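Local coordinates for protein DNA polymerase beta (Leishmania infantum, PDB 4P4P) that probably extends DNA in base excision repair and other repair pathways, as a metal-dependent DNA polymerase of family X, at residues A[194-199]-A[271-276]; A[182-187]-A[284-289]; A[98-103]-A[121-126]. All blocks are in the same frame, centred on the assembly; numbering follows the deposited sequence.

Contact 1: A[194-199]-A[271-276]. With nucleotides of chain B.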
loop_
_atom_site.group_PDB
_atom_site.type_symbol
_atom_site.label_atom_id
_atom_site.label_comp_id
_atom_site.label_asym_id
_atom_site.label_seq_id
_atom_site.Cartn_x
_atom_site.Cartn_y
_atom_site.Cartn_z
ATOM N N SER A 194 8.942 0.606 12.166
ATOM C CA SER A 194 7.927 0.906 11.143
ATOM C C SER A 194 6.521 0.732 11.709
ATOM O O SER A 194 6.334 0.053 12.710
ATOM C CB SER A 194 8.080 -0.007 9.925
ATOM O OG SER A 194 9.345 0.159 9.320
ATOM N N GLY A 195 5.535 1.335 11.047
ATOM C CA GLY A 195 4.153 1.221 11.461
ATOM C C GLY A 195 3.420 0.067 10.776
ATOM O O GLY A 195 2.278 -0.206 11.098
ATOM N N ASP A 196 4.053 -0.604 9.817
ATOM C CA ASP A 196 3.393 -1.742 9.190
ATOM C C ASP A 196 4.322 -2.598 8.345
ATOM O O ASP A 196 5.519 -2.339 8.255
ATOM C CB ASP A 196 2.172 -1.306 8.359
ATOM C CG ASP A 196 2.555 -0.479 7.132
ATOM O OD1 ASP A 196 3.766 -0.315 6.874
ATOM O OD2 ASP A 196 1.641 -0.004 6.421
ATOM N N VAL A 197 3.742 -3.645 7.764
ATOM C CA VAL A 197 4.430 -4.545 6.853
ATOM C C VAL A 197 3.853 -4.311 5.467
ATOM O O VAL A 197 2.668 -4.553 5.217
ATOM C CB VAL A 197 4.226 -6.005 7.241
ATOM C CG1 VAL A 197 4.996 -6.904 6.286
ATOM C CG2 VAL A 197 4.665 -6.233 8.692
ATOM N N ASP A 198 4.696 -3.823 4.568
ATOM C CA ASP A 198 4.221 -3.295 3.297
ATOM C C ASP A 198 4.866 -4.108 2.169
ATOM O O ASP A 198 6.033 -3.919 1.821
ATOM C CB ASP A 198 4.507 -1.782 3.285
ATOM C CG ASP A 198 4.733 -1.206 1.908
ATOM O OD1 ASP A 198 4.207 -1.737 0.910
ATOM O OD2 ASP A 198 5.427 -0.169 1.843
ATOM N N ALA A 199 4.094 -5.046 1.626
ATOM C CA ALA A 199 4.642 -6.076 0.742
ATOM C C ALA A 199 4.217 -5.965 -0.720
ATOM O O ALA A 199 3.076 -5.626 -1.029
ATOM C CB ALA A 199 4.286 -7.461 1.269
ATOM N N ARG A 271 -0.247 -4.269 11.183
ATOM C CA ARG A 271 -0.829 -3.894 9.904
ATOM C C ARG A 271 0.002 -4.512 8.776
ATOM O O ARG A 271 1.220 -4.354 8.733
ATOM C CB ARG A 271 -0.906 -2.379 9.769
ATOM C CG ARG A 271 -2.089 -1.770 10.522
ATOM C CD ARG A 271 -3.386 -1.927 9.714
ATOM N NE ARG A 271 -3.384 -1.055 8.546
ATOM C CZ ARG A 271 -3.147 -1.466 7.302
ATOM N NH1 ARG A 271 -2.911 -2.749 7.064
ATOM N NH2 ARG A 271 -3.160 -0.597 6.295
ATOM N N VAL A 272 -0.668 -5.251 7.896
ATOM C CA VAL A 272 -0.042 -5.829 6.714
ATOM C C VAL A 272 -0.752 -5.352 5.440
ATOM O O VAL A 272 -1.960 -5.481 5.304
ATOM C CB VAL A 272 -0.049 -7.376 6.760
ATOM C CG1 VAL A 272 0.575 -7.945 5.494
ATOM C CG2 VAL A 272 0.710 -7.882 8.002
ATOM N N ASP A 273 0.003 -4.766 4.524
ATOM C CA ASP A 273 -0.526 -4.456 3.209
ATOM C C ASP A 273 0.169 -5.354 2.199
ATOM O O ASP A 273 1.369 -5.588 2.287
ATOM C CB ASP A 273 -0.293 -2.988 2.843
ATOM C CG ASP A 273 -1.180 -2.037 3.622
ATOM O OD1 ASP A 273 -2.105 -2.503 4.317
ATOM O OD2 ASP A 273 -0.965 -0.814 3.522
ATOM N N ILE A 274 -0.592 -5.879 1.250
ATOM C CA ILE A 274 0.005 -6.649 0.164
ATOM C C ILE A 274 -0.549 -6.131 -1.143
ATOM O O ILE A 274 -1.778 -6.075 -1.337
ATOM C CB ILE A 274 -0.294 -8.158 0.266
ATOM C CG1 ILE A 274 0.075 -8.692 1.651
ATOM C CG2 ILE A 274 0.463 -8.927 -0.817
ATOM C CD1 ILE A 274 -0.443 -10.120 1.920
ATOM N N ARG A 275 0.357 -5.739 -2.036
ATOM C CA ARG A 275 -0.044 -5.309 -3.372
ATOM C C ARG A 275 0.481 -6.257 -4.457
ATOM O O ARG A 275 1.658 -6.628 -4.466
ATOM C CB ARG A 275 0.399 -3.868 -3.627
ATOM C CG ARG A 275 -0.303 -2.858 -2.724
ATOM C CD ARG A 275 0.316 -1.488 -2.870
ATOM N NE ARG A 275 -0.311 -0.467 -2.029
ATOM C CZ ARG A 275 0.031 -0.225 -0.766
ATOM N NH1 ARG A 275 0.987 -0.941 -0.175
ATOM N NH2 ARG A 275 -0.581 0.737 -0.098
ATOM N N LEU A 276 -0.424 -6.657 -5.347
ATOM C CA LEU A 276 -0.117 -7.516 -6.481
ATOM C C LEU A 276 0.248 -6.640 -7.681
ATOM O O LEU A 276 -0.586 -5.882 -8.161
ATOM C CB LEU A 276 -1.338 -8.377 -6.829
ATOM C CG LEU A 276 -1.177 -9.231 -8.093
ATOM C CD1 LEU A 276 0.014 -10.172 -7.951
ATOM C CD2 LEU A 276 -2.438 -10.013 -8.388
ATOM P P DC B 6 -3.506 3.317 6.267
ATOM O OP1 DC B 6 -3.167 2.109 7.048
ATOM O OP2 DC B 6 -3.374 4.657 6.870
ATOM O "O5'" DC B 6 -2.649 3.349 4.908
ATOM C "C5'" DC B 6 -2.316 2.131 4.235
ATOM C "C4'" DC B 6 -1.432 2.414 3.038
ATOM O "O4'" DC B 6 -2.229 3.081 2.033
ATOM C "C3'" DC B 6 -0.312 3.425 3.271
ATOM O "O3'" DC B 6 0.704 2.922 4.130
ATOM C "C2'" DC B 6 0.069 3.756 1.844
ATOM C "C1'" DC B 6 -1.350 3.904 1.283
ATOM N N1 DC B 6 -1.897 5.292 1.218
ATOM C C2 DC B 6 -1.728 5.940 -0.001
ATOM O O2 DC B 6 -1.128 5.336 -0.900
ATOM N N3 DC B 6 -2.209 7.191 -0.160
ATOM C C4 DC B 6 -2.837 7.806 0.834
ATOM N N4 DC B 6 -3.267 9.052 0.576
ATOM C C5 DC B 6 -3.029 7.169 2.104
ATOM C C6 DC B 6 -2.549 5.915 2.247
ATOM P P DT B 7 1.961 2.096 3.558
ATOM O OP1 DT B 7 1.455 1.048 2.648
ATOM O OP2 DT B 7 2.807 1.712 4.714
ATOM O "O5'" DT B 7 2.794 3.192 2.728
ATOM C "C5'" DT B 7 3.946 2.768 2.011
ATOM C "C4'" DT B 7 4.336 3.806 0.983
ATOM O "O4'" DT B 7 3.155 4.408 0.399
ATOM C "C3'" DT B 7 5.095 5.001 1.533
ATOM O "O3'" DT B 7 6.445 4.623 1.722
ATOM C "C2'" DT B 7 4.936 5.994 0.394
ATOM C "C1'" DT B 7 3.578 5.619 -0.200
ATOM N N1 DT B 7 2.567 6.653 0.073
ATOM C C2 DT B 7 2.183 7.444 -0.970
ATOM O O2 DT B 7 2.637 7.304 -2.086
ATOM N N3 DT B 7 1.246 8.387 -0.646
ATOM C C4 DT B 7 0.675 8.605 0.596
ATOM O O4 DT B 7 -0.151 9.491 0.777
ATOM C C5 DT B 7 1.133 7.741 1.655
ATOM C C7 DT B 7 0.597 7.894 3.056
ATOM C C6 DT B 7 2.051 6.818 1.345
HETATM O O HOH W 1 1.428 -2.421 12.522
HETATM O O HOH W 2 2.847 -3.062 -0.852
#

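Contact 2: A[182-187]-A[284-289]. With nucleotides of chain B.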
loop_
_atom_site.group_PDB
_atom_site.type_symbol
_atom_site.label_atom_id
_atom_site.label_comp_id
_atom_site.label_asym_id
_atom_site.label_seq_id
_atom_site.Cartn_x
_atom_site.Cartn_y
_atom_site.Cartn_z
ATOM N N LEU A 182 8.551 -8.861 -1.876
ATOM C CA LEU A 182 9.502 -7.867 -1.401
ATOM C C LEU A 182 8.806 -6.942 -0.392
ATOM O O LEU A 182 7.707 -6.436 -0.653
ATOM C CB LEU A 182 10.046 -7.058 -2.579
ATOM C CG LEU A 182 11.056 -5.961 -2.209
ATOM C CD1 LEU A 182 12.322 -6.559 -1.594
ATOM C CD2 LEU A 182 11.402 -5.094 -3.414
ATOM N N ILE A 183 9.427 -6.741 0.766
ATOM C CA ILE A 183 8.899 -5.809 1.768
ATOM C C ILE A 183 9.530 -4.437 1.577
ATOM O O ILE A 183 10.740 -4.315 1.509
ATOM C CB ILE A 183 9.155 -6.288 3.228
ATOM C CG1 ILE A 183 8.627 -7.705 3.443
ATOM C CG2 ILE A 183 8.487 -5.357 4.222
ATOM C CD1 ILE A 183 7.164 -7.859 3.131
ATOM N N CYS A 184 8.701 -3.410 1.479
ATOM C CA CYS A 184 9.184 -2.063 1.219
ATOM C C CYS A 184 8.961 -1.160 2.420
ATOM O O CYS A 184 9.300 -1.525 3.547
ATOM C CB CYS A 184 8.497 -1.490 -0.029
ATOM S SG CYS A 184 8.850 -2.453 -1.530
ATOM N N GLY A 185 8.401 0.023 2.173
ATOM C CA GLY A 185 8.041 0.948 3.235
ATOM C C GLY A 185 9.241 1.481 3.997
ATOM O O GLY A 185 10.387 1.376 3.553
ATOM N N SER A 186 8.976 2.069 5.153
ATOM C CA SER A 186 10.033 2.646 5.969
ATOM C C SER A 186 11.056 1.592 6.371
ATOM O O SER A 186 12.220 1.911 6.592
ATOM C CB SER A 186 9.442 3.337 7.206
ATOM O OG SER A 186 8.878 2.380 8.081
ATOM N N TYR A 187 10.629 0.335 6.454
ATOM C CA TYR A 187 11.561 -0.763 6.708
ATOM C C TYR A 187 12.682 -0.791 5.673
ATOM O O TYR A 187 13.853 -0.931 6.016
ATOM C CB TYR A 187 10.824 -2.104 6.732
ATOM C CG TYR A 187 11.718 -3.325 6.617
ATOM C CD1 TYR A 187 12.462 -3.780 7.701
ATOM C CD2 TYR A 187 11.803 -4.032 5.426
ATOM C CE1 TYR A 187 13.269 -4.901 7.594
ATOM C CE2 TYR A 187 12.606 -5.146 5.310
ATOM C CZ TYR A 187 13.334 -5.580 6.391
ATOM O OH TYR A 187 14.122 -6.701 6.257
ATOM N N THR A 284 9.030 0.544 -10.556
ATOM C CA THR A 284 8.201 1.712 -10.239
ATOM C C THR A 284 7.371 1.524 -8.955
ATOM O O THR A 284 7.135 2.485 -8.215
ATOM C CB THR A 284 7.287 2.121 -11.433
ATOM O OG1 THR A 284 6.739 0.948 -12.044
ATOM C CG2 THR A 284 8.086 2.885 -12.482
ATOM N N ALA A 285 6.922 0.298 -8.688
ATOM C CA ALA A 285 6.153 0.003 -7.465
ATOM C C ALA A 285 7.054 -0.025 -6.229
ATOM O O ALA A 285 6.655 0.409 -5.142
ATOM C CB ALA A 285 5.406 -1.308 -7.597
ATOM N N MET A 286 8.272 -0.529 -6.403
ATOM C CA MET A 286 9.273 -0.448 -5.340
ATOM C C MET A 286 9.527 1.003 -4.984
ATOM O O MET A 286 9.645 1.347 -3.804
ATOM C CB MET A 286 10.587 -1.125 -5.746
ATOM C CG MET A 286 10.578 -2.636 -5.602
ATOM S SD MET A 286 12.003 -3.372 -6.422
ATOM C CE MET A 286 13.343 -2.676 -5.454
ATOM N N LEU A 287 9.611 1.858 -5.999
ATOM C CA LEU A 287 9.818 3.276 -5.739
ATOM C C LEU A 287 8.648 3.808 -4.936
ATOM O O LEU A 287 8.832 4.460 -3.908
ATOM C CB LEU A 287 9.948 4.078 -7.040
ATOM C CG LEU A 287 11.333 4.230 -7.665
ATOM C CD1 LEU A 287 11.197 4.768 -9.084
ATOM C CD2 LEU A 287 12.188 5.153 -6.813
ATOM N N THR A 288 7.437 3.519 -5.408
ATOM C CA THR A 288 6.259 4.119 -4.811
ATOM C C THR A 288 6.084 3.631 -3.376
ATOM O O THR A 288 5.797 4.415 -2.469
ATOM C CB THR A 288 4.974 3.806 -5.629
ATOM O OG1 THR A 288 5.059 4.430 -6.922
ATOM C CG2 THR A 288 3.738 4.338 -4.904
ATOM N N PHE A 289 6.260 2.340 -3.172
ATOM C CA PHE A 289 5.855 1.766 -1.902
ATOM C C PHE A 289 6.984 1.747 -0.874
ATOM O O PHE A 289 6.788 1.307 0.252
ATOM C CB PHE A 289 5.179 0.412 -2.120
ATOM C CG PHE A 289 3.933 0.515 -2.958
ATOM C CD1 PHE A 289 2.896 1.339 -2.562
ATOM C CD2 PHE A 289 3.811 -0.184 -4.148
ATOM C CE1 PHE A 289 1.755 1.465 -3.333
ATOM C CE2 PHE A 289 2.671 -0.069 -4.915
ATOM C CZ PHE A 289 1.640 0.760 -4.505
ATOM P P DT B 7 1.961 2.096 3.558
ATOM O OP1 DT B 7 1.455 1.048 2.648
ATOM O OP2 DT B 7 2.807 1.712 4.714
ATOM O "O5'" DT B 7 2.794 3.192 2.728
ATOM C "C5'" DT B 7 3.946 2.768 2.011
ATOM C "C4'" DT B 7 4.336 3.806 0.983
ATOM O "O4'" DT B 7 3.155 4.408 0.399
ATOM C "C3'" DT B 7 5.095 5.001 1.533
ATOM O "O3'" DT B 7 6.445 4.623 1.722
ATOM C "C2'" DT B 7 4.936 5.994 0.394
ATOM C "C1'" DT B 7 3.578 5.619 -0.200
ATOM N N1 DT B 7 2.567 6.653 0.073
ATOM C C2 DT B 7 2.183 7.444 -0.970
ATOM O O2 DT B 7 2.637 7.304 -2.086
ATOM N N3 DT B 7 1.246 8.387 -0.646
ATOM C C4 DT B 7 0.675 8.605 0.596
ATOM O O4 DT B 7 -0.151 9.491 0.777
ATOM C C5 DT B 7 1.133 7.741 1.655
ATOM C C7 DT B 7 0.597 7.894 3.056
ATOM C C6 DT B 7 2.051 6.818 1.345
#

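Contact 3: A[98-103]-A[121-126]. With NA (sodium ion), chain E.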
loop_
_atom_site.group_PDB
_atom_site.type_symbol
_atom_site.label_atom_id
_atom_site.label_comp_id
_atom_site.label_asym_id
_atom_site.label_seq_id
_atom_site.Cartn_x
_atom_site.Cartn_y
_atom_site.Cartn_z
ATOM N N ILE A 98 -12.286 15.809 16.283
ATOM C CA ILE A 98 -11.941 15.293 14.967
ATOM C C ILE A 98 -10.463 14.920 14.935
ATOM O O ILE A 98 -10.081 13.862 14.441
ATOM C CB ILE A 98 -12.267 16.309 13.858
ATOM C CG1 ILE A 98 -13.777 16.528 13.794
ATOM C CG2 ILE A 98 -11.739 15.829 12.509
ATOM C CD1 ILE A 98 -14.210 17.558 12.781
ATOM N N GLN A 99 -9.634 15.785 15.498
ATOM C CA GLN A 99 -8.204 15.528 15.570
ATOM C C GLN A 99 -7.894 14.257 16.374
ATOM O O GLN A 99 -6.947 13.544 16.074
ATOM C CB GLN A 99 -7.496 16.739 16.167
ATOM C CG GLN A 99 -5.979 16.670 16.136
ATOM C CD GLN A 99 -5.337 17.978 16.575
ATOM O OE1 GLN A 99 -5.994 19.022 16.614
ATOM N NE2 GLN A 99 -4.050 17.926 16.910
ATOM N N GLU A 100 -8.702 13.980 17.393
ATOM C CA GLU A 100 -8.557 12.762 18.186
ATOM C C GLU A 100 -8.997 11.541 17.393
ATOM O O GLU A 100 -8.241 10.585 17.231
ATOM C CB GLU A 100 -9.403 12.848 19.471
ATOM C CG GLU A 100 -8.689 13.462 20.683
ATOM C CD GLU A 100 -7.928 12.436 21.519
ATOM O OE1 GLU A 100 -8.532 11.414 21.926
ATOM O OE2 GLU A 100 -6.723 12.657 21.772
ATOM N N LEU A 101 -10.236 11.590 16.911
ATOM C CA LEU A 101 -10.910 10.418 16.363
ATOM C C LEU A 101 -10.320 9.900 15.047
ATOM O O LEU A 101 -10.439 8.714 14.740
ATOM C CB LEU A 101 -12.411 10.691 16.211
ATOM C CG LEU A 101 -13.156 10.966 17.509
ATOM C CD1 LEU A 101 -14.593 11.403 17.229
ATOM C CD2 LEU A 101 -13.128 9.753 18.419
ATOM N N THR A 102 -9.674 10.774 14.283
ATOM C CA THR A 102 -9.072 10.350 13.025
ATOM C C THR A 102 -7.768 9.603 13.243
ATOM O O THR A 102 -7.069 9.288 12.294
ATOM C CB THR A 102 -8.795 11.530 12.084
ATOM O OG1 THR A 102 -7.844 12.412 12.686
ATOM C CG2 THR A 102 -10.085 12.289 11.766
ATOM N N GLN A 103 -7.422 9.350 14.499
ATOM C CA GLN A 103 -6.271 8.514 14.801
ATOM C C GLN A 103 -6.664 7.069 14.585
ATOM O O GLN A 103 -5.804 6.202 14.439
ATOM C CB GLN A 103 -5.845 8.690 16.253
ATOM C CG GLN A 103 -5.180 10.007 16.560
ATOM C CD GLN A 103 -4.851 10.133 18.027
ATOM O OE1 GLN A 103 -3.688 10.067 18.421
ATOM N NE2 GLN A 103 -5.878 10.311 18.851
ATOM N N ILE A 121 -19.366 11.983 20.871
ATOM C CA ILE A 121 -18.073 11.401 21.212
ATOM C C ILE A 121 -16.940 12.377 20.955
ATOM O O ILE A 121 -16.812 12.903 19.851
ATOM C CB ILE A 121 -17.846 10.089 20.442
ATOM C CG1 ILE A 121 -18.828 9.033 20.961
ATOM C CG2 ILE A 121 -16.390 9.624 20.566
ATOM C CD1 ILE A 121 -18.801 7.740 20.188
ATOM N N PHE A 122 -16.129 12.617 21.990
ATOM C CA PHE A 122 -15.044 13.597 21.935
ATOM C C PHE A 122 -13.662 12.960 21.805
ATOM O O PHE A 122 -12.731 13.595 21.308
ATOM C CB PHE A 122 -15.036 14.453 23.210
ATOM C CG PHE A 122 -16.160 15.449 23.299
ATOM C CD1 PHE A 122 -17.481 15.033 23.316
ATOM C CD2 PHE A 122 -15.889 16.808 23.403
ATOM C CE1 PHE A 122 -18.515 15.957 23.421
ATOM C CE2 PHE A 122 -16.923 17.735 23.502
ATOM C CZ PHE A 122 -18.230 17.305 23.515
ATOM N N THR A 123 -13.517 11.726 22.288
ATOM C CA THR A 123 -12.190 11.115 22.423
ATOM C C THR A 123 -12.137 9.691 21.901
ATOM O O THR A 123 -13.164 9.015 21.785
ATOM C CB THR A 123 -11.729 11.081 23.907
ATOM O OG1 THR A 123 -12.544 10.156 24.642
ATOM C CG2 THR A 123 -11.854 12.460 24.544
ATOM N N VAL A 124 -10.923 9.230 21.613
ATOM C CA VAL A 124 -10.725 7.861 21.179
ATOM C C VAL A 124 -11.306 6.886 22.199
ATOM O O VAL A 124 -12.013 5.947 21.828
ATOM C CB VAL A 124 -9.240 7.560 20.905
ATOM C CG1 VAL A 124 -9.070 6.162 20.347
ATOM C CG2 VAL A 124 -8.678 8.571 19.925
ATOM N N ASP A 125 -11.044 7.118 23.483
ATOM C CA ASP A 125 -11.411 6.127 24.497
ATOM C C ASP A 125 -12.916 5.968 24.635
ATOM O O ASP A 125 -13.405 4.880 24.943
ATOM C CB ASP A 125 -10.757 6.425 25.854
ATOM C CG ASP A 125 -9.248 6.178 25.848
ATOM O OD1 ASP A 125 -8.734 5.623 24.860
ATOM O OD2 ASP A 125 -8.576 6.537 26.837
ATOM N N GLU A 126 -13.649 7.051 24.403
ATOM C CA GLU A 126 -15.110 6.999 24.376
ATOM C C GLU A 126 -15.585 6.180 23.175
ATOM O O GLU A 126 -16.533 5.403 23.283
ATOM C CB GLU A 126 -15.690 8.411 24.306
ATOM C CG GLU A 126 -15.706 9.137 25.633
ATOM C CD GLU A 126 -16.032 10.602 25.471
ATOM O OE1 GLU A 126 -15.723 11.158 24.393
ATOM O OE2 GLU A 126 -16.602 11.194 26.414
HETATM NA NA NA E . -7.609 7.665 10.511
HETATM O O HOH W 3 -5.411 6.100 11.428
HETATM O O HOH W 4 -6.802 9.295 9.347
#

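Contact 1: A[194-199]-A[271-276]
Asp196 and Arg271 meet with their CB atoms 3.6 Å apart at one end of a parallel strand pair in the palm, the catalytic sheet of a family X polymerase. Asp196 and Asp198 bind magnesium, and Asp273 stands beside them on the same face, consistent with the third carboxylate of polymerase beta-like active sites. The strands are almost exactly parallel, 7° apart. Arg271 O accepts from Val197 N, Val197 O from Asp273 N, Asp273 O from Ala199 N and Ala199 O from Arg275 N, four short and nearly straight backbone bonds. On the other face Val197 packs on Val272, which also touches Tyr232, and Ile274 meets helix 219-229.

From its CB beside Asp196, the chain of Arg271 bends at chi2 and chi3 (-80° and -71°), carrying the guanidinium away from strand 193-203 and over its own strand. Arg271 NE lies 3.5 Å from OP1 of DC6 of chain B. Beyond CZ, NH1 and NH2 both grip Asp273 OD1, which lies in the guanidinium plane; NH1 comes to that oxygen from above the carboxylate plane, NH2 on its syn side. Arg271 NH2 has a second acceptor, OP1 of DC6 of chain B, at 2.8 Å. One guanidinium therefore holds the acid and the DNA backbone together, while Gly246 O on strand 243-248 takes a further bond from NH1.

Arg275, extended from CG to NE, comes up from farther along the strand. Arg275 NH1 makes a salt bridge with Asp198 OD1 at 3.5 Å, the two planes steeply inclined, and both terminal nitrogens give weak bonds to OP1 of DT7 of chain B. Water 2 completes the corner, donating to Asp198 OD1 and Ala199 O and accepting from Arg275 NH1 at 2.9 Å.

Contact 2: A[182-187]-A[284-289]
A small seam of sulfur and hydrocarbon, closed by one backbone hydrogen bond, joins Leu182, Cys184 and Gly185 of the palm to Met286 and Phe289 of helix 282-290, at the start of the thumb. The palm side runs off strand 179-183 into Gly185-Ser186, the glycine-serine signature of the nucleotidyltransferase fold, leading into the short helix that follows. The contact thus sits where palm and thumb come together, close to the metal-binding Asp198.

At the outer end, Leu182 crosses Met286 at about a right angle. Leu182 CG stands anti to the backbone N (chi1 179°), which together with chi2 turns CD2 to the methionine. Leu182 CD2 meets Met286 CG at 3.4 Å, tighter than usual for two carbons, and also touches SD and CE of that methionine. The bend of Met286 at chi3 (64°) curls its terminal methyl back, so that three successive atoms of the chain lie round the leucine branch. Glu359 of helix 359-365 also touches Met286.

Farther in, Cys184 faces the helix. Cys184 SG is a loose neighbour of Met286 CG at 4.4 Å, whereas Cys184 CB presses on Phe289 O at 3.3 Å. The Phe289 ring itself turns off from the seam toward the DNA and meets O4' of DT7 of chain B at its edge. Gly185 has positive phi, a backbone shape that suits glycine, and it turns its N-H to Phe289: Gly185 N donates to Phe289 O at 2.8 Å, bent to 136° at the hydrogen, with the donor tilted from the carbonyl plane.

Contact 3: A[98-103]-A[121-126]
A helix-hairpin-helix motif in the fingers domain supplies one side of this contact, the end of helix 94-101 and the beginning of its hairpin; the other side is the start of helix 124-130, which follows the second helix of the motif. Glu100 makes the polar link. Bent at chi2 (-88°), its chain turns across to Val124, and Glu100 OE1 accepts from Val124 N at 3.3 Å. The bond is very straight, 173° at the hydrogen, and the N-H meets the oxygen nearly along its C-O axis.

The same helix start is held from within by a capping box. Thr123 is the N-cap, its OG1 accepting a weak bond from Glu126 N, while Glu126 OE1 takes the N-H groups of both Thr123 and Phe122, with Phe122 N at 2.8 Å.

Next to Glu100 in the chain, Leu101 reaches over with its two methyls. Leu101 CD2 touches Thr123 O at 3.4 Å and Ile121 CG2 at 3.9 Å, and Leu101 CD1 lies against Ile121 O. Leu115 of helix 109-119 and Leu127 also pack on Leu101, closing it into the core of the fingers. Val124 CG2 fits beside the last helical turn, 3.4 Å from Glu100 O and close to Gln103 NE2. The rotation of that amide is fixed: Gln103 NE2 donates to Glu100 O at 2.9 Å, in its own plane and on a lone pair in the carbonyl plane.

Just beyond, Thr102 O binds the sodium ion at 2.5 Å, together with Val104 O, Phe107 O, waters 3 and 4 and a DNA phosphate. The hairpin thus reaches the DNA backbone through a cation, while Glu100 places a carboxylate at the amino end of helix 124-130, where the helix dipole would probably favour its negative charge.

In the fold
Contacts 1 and 2 are buried and share the palm sheet: strands 193-203 and 179-183 are neighbours in it, and Cys184 N bonds to Asp198 O. Along the chain contact 1 is nested inside the loop closed by contact 2. Their chemistry differs sharply, since contact 1 is a charged network round two phosphates, whereas contact 2 is mostly apolar and joins palm to thumb. Contact 3 is partly buried and stands apart in the fingers, its centre about 25 Å from that of contact 1, and mixes helix capping with leucine packing. All three lie near DNA, contact 1 through arginines and contact 3 through sodium.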